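MSM0271 protein (Mycobacterium smegmatis, PDB 5SUH) forms a double-ringed trimeric shell protein of the RMM bacterial microcompartment and may allow metabolites to pass. Local coordinates at residues A[40-43]-A[44-48]. Sequence-based numbering, arbitrary orientation.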
ATOM      1  N   GLU A  40       0.381  30.780  13.090  1.00 57.89           N
ATOM      2  CA  GLU A  40       0.670  31.015  14.496  1.00 55.08           C
ATOM      3  C   GLU A  40      -0.372  30.311  15.388  1.00 60.60           C
ATOM      4  O   GLU A  40      -1.548  30.196  15.017  1.00 59.35           O
ATOM      5  CB  GLU A  40       0.728  32.536  14.724  1.00 54.04           C
ATOM      6  CG  GLU A  40       0.878  33.035  16.162  1.00 82.54           C
ATOM      7  CD  GLU A  40       0.849  34.576  16.263  1.00 88.03           C
ATOM      8  OE1 GLU A  40       0.859  35.251  15.211  1.00 87.20           O
ATOM      9  OE2 GLU A  40       0.801  35.108  17.394  1.00 88.98           O
ATOM     10  N   ASP A  41       0.093  29.765  16.517  1.00 57.13           N
ATOM     11  CA  ASP A  41      -0.754  29.070  17.501  1.00 49.63           C
ATOM     12  C   ASP A  41      -1.613  27.903  16.926  1.00 57.10           C
ATOM     13  O   ASP A  41      -2.805  28.086  16.682  1.00 59.08           O
ATOM     14  CB  ASP A  41      -1.661  30.096  18.211  1.00 55.38           C
ATOM     15  CG  ASP A  41      -2.440  29.487  19.387  1.00 75.87           C
ATOM     16  OD1 ASP A  41      -1.900  28.586  20.064  1.00 74.82           O
ATOM     17  OD2 ASP A  41      -3.610  29.878  19.615  1.00 83.40           O
ATOM     18  N   LEU A  42      -1.033  26.712  16.737  1.00 55.32           N
ATOM     19  CA  LEU A  42      -1.778  25.567  16.152  1.00 61.90           C
ATOM     20  C   LEU A  42      -2.940  25.044  17.019  1.00 59.42           C
ATOM     21  O   LEU A  42      -2.769  24.779  18.209  1.00 57.20           O
ATOM     22  CB  LEU A  42      -0.826  24.398  15.839  1.00 51.23           C
ATOM     23  CG  LEU A  42       0.172  24.670  14.702  1.00 49.98           C
ATOM     24  CD1 LEU A  42       1.170  23.548  14.601  1.00 40.08           C
ATOM     25  CD2 LEU A  42      -0.542  24.869  13.370  1.00 44.73           C
ATOM     26  N   GLN A  43      -4.120  24.887  16.416  1.00 51.88           N
ATOM     27  CA  GLN A  43      -5.262  24.322  17.141  1.00 51.34           C
ATOM     28  C   GLN A  43      -5.150  22.779  17.220  1.00 47.24           C
ATOM     29  O   GLN A  43      -4.501  22.165  16.383  1.00 45.55           O
ATOM     30  CB  GLN A  43      -6.586  24.771  16.489  1.00 47.22           C
ATOM     31  CG  GLN A  43      -6.726  26.260  16.333  1.00 49.21           C
ATOM     32  CD  GLN A  43      -6.649  27.017  17.662  1.00 48.96           C
ATOM     33  OE1 GLN A  43      -7.547  26.937  18.495  1.00 60.05           O
ATOM     34  NE2 GLN A  43      -5.565  27.758  17.854  1.00 54.83           N
ATOM     35  N   ARG A  44      -5.778  22.144  18.210  1.00 53.95           N
ATOM     36  CA  ARG A  44      -5.420  20.741  18.487  1.00 65.94           C
ATOM     37  C   ARG A  44      -5.862  19.710  17.432  1.00 69.78           C
ATOM     38  O   ARG A  44      -5.132  18.750  17.187  1.00 72.83           O
ATOM     39  CB  ARG A  44      -5.933  20.336  19.868  1.00 59.58           C
ATOM     40  CG  ARG A  44      -7.401  20.080  19.956  1.00 60.87           C
ATOM     41  CD  ARG A  44      -7.748  19.604  21.351  1.00 65.31           C
ATOM     42  NE  ARG A  44      -9.156  19.235  21.455  1.00 77.67           N
ATOM     43  CZ  ARG A  44      -9.747  18.846  22.579  1.00 81.91           C
ATOM     44  NH1 ARG A  44      -9.055  18.772  23.715  1.00 66.96           N
ATOM     45  NH2 ARG A  44     -11.032  18.525  22.559  1.00 87.92           N
ATOM     46  N   GLN A  45      -7.007  19.908  16.778  1.00 67.37           N
ATOM     47  CA  GLN A  45      -7.415  18.976  15.722  1.00 62.04           C
ATOM     48  C   GLN A  45      -6.511  19.069  14.526  1.00 56.25           C
ATOM     49  O   GLN A  45      -6.194  18.069  13.871  1.00 57.45           O
ATOM     50  CB  GLN A  45      -8.822  19.242  15.244  1.00 53.84           C
ATOM     51  CG  GLN A  45      -9.874  18.598  16.013  1.00 65.03           C
ATOM     52  CD  GLN A  45     -11.179  18.634  15.270  1.00 69.26           C
ATOM     53  OE1 GLN A  45     -11.431  17.799  14.390  1.00 63.69           O
ATOM     54  NE2 GLN A  45     -12.027  19.597  15.619  1.00 79.76           N
ATOM     55  N   PHE A  46      -6.141  20.291  14.196  1.00 55.00           N
ATOM     56  CA  PHE A  46      -5.377  20.450  12.984  1.00 64.17           C
ATOM     57  C   PHE A  46      -3.954  19.982  13.209  1.00 65.32           C
ATOM     58  O   PHE A  46      -3.365  19.383  12.312  1.00 61.44           O
ATOM     59  CB  PHE A  46      -5.443  21.893  12.465  1.00 53.82           C
ATOM     60  CG  PHE A  46      -4.534  22.131  11.318  1.00 49.90           C
ATOM     61  CD1 PHE A  46      -4.722  21.444  10.127  1.00 49.09           C
ATOM     62  CD2 PHE A  46      -3.459  23.015  11.438  1.00 46.85           C
ATOM     63  CE1 PHE A  46      -3.847  21.645   9.063  1.00 64.43           C
ATOM     64  CE2 PHE A  46      -2.582  23.224  10.387  1.00 44.51           C
ATOM     65  CZ  PHE A  46      -2.770  22.551   9.194  1.00 54.25           C
ATOM     66  N   ALA A  47      -3.443  20.191  14.424  1.00 79.94           N
ATOM     67  CA  ALA A  47      -2.085  19.777  14.805  1.00 89.71           C
ATOM     68  C   ALA A  47      -1.915  18.260  14.736  1.00 91.52           C
ATOM     69  O   ALA A  47      -0.860  17.746  14.357  1.00 93.65           O
ATOM     70  CB  ALA A  47      -1.749  20.278  16.198  1.00 92.49           C
ATOM     71  N   ALA A  48      -2.989  17.550  15.043  1.00 90.59           N
ATOM     72  CA  ALA A  48      -2.937  16.105  15.083  1.00 85.03           C
ATOM     73  C   ALA A  48      -3.108  15.574  13.674  1.00 78.66           C
ATOM     74  O   ALA A  48      -2.495  14.587  13.286  1.00 84.51           O
ATOM     75  CB  ALA A  48      -4.019  15.564  16.000  1.00 74.07           C
TER
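L42 meets the F46 ring at its edge: CD2 lies near the ring plane and 4.0 Å from F46 CD2, with CE2 equally near. Beyond these two segments, F46 packs against A186 and N187 of helix 182-192 and against M203, so the ring joins the first circularly permuted BMC repeat to residues of the second. The contact is the N-terminal start of helix 44-49, where the loop leaving strand 32-39 turns into the helix with Q43 at the N-cap position. F46 reaches L42 because its CG stands anti to the backbone N (chi1 173°). Nearer its backbone, L42 also brings CB within 4.2 Å of A47 CB, so the buried leucine rests on two residues of the first helical turn.

The helix opens with the backbone bond from A47 N to Q43 O, 3.0 Å long. Q43 does not cap with its own side chain. The capping is left to E190 of helix 182-192, whose carboxylate accepts from the backbone N atoms of Q45 and F46, an arrangement in which the helix end would probably stabilise the negative charge. R44 and Q45 pack on Y62 of a second subunit. Bent at chi2 (-59°), the Q43 side chain folds back along the loop, and NE2 donates to D41 O at 3.0 Å. The donor sits above the D41 carbonyl plane, while the acceptor lies close to the plane of the glutamine amide. A weak second bond, Q43 NE2 to D41 OD2 at 3.4 Å, helps fix the amide's rotation.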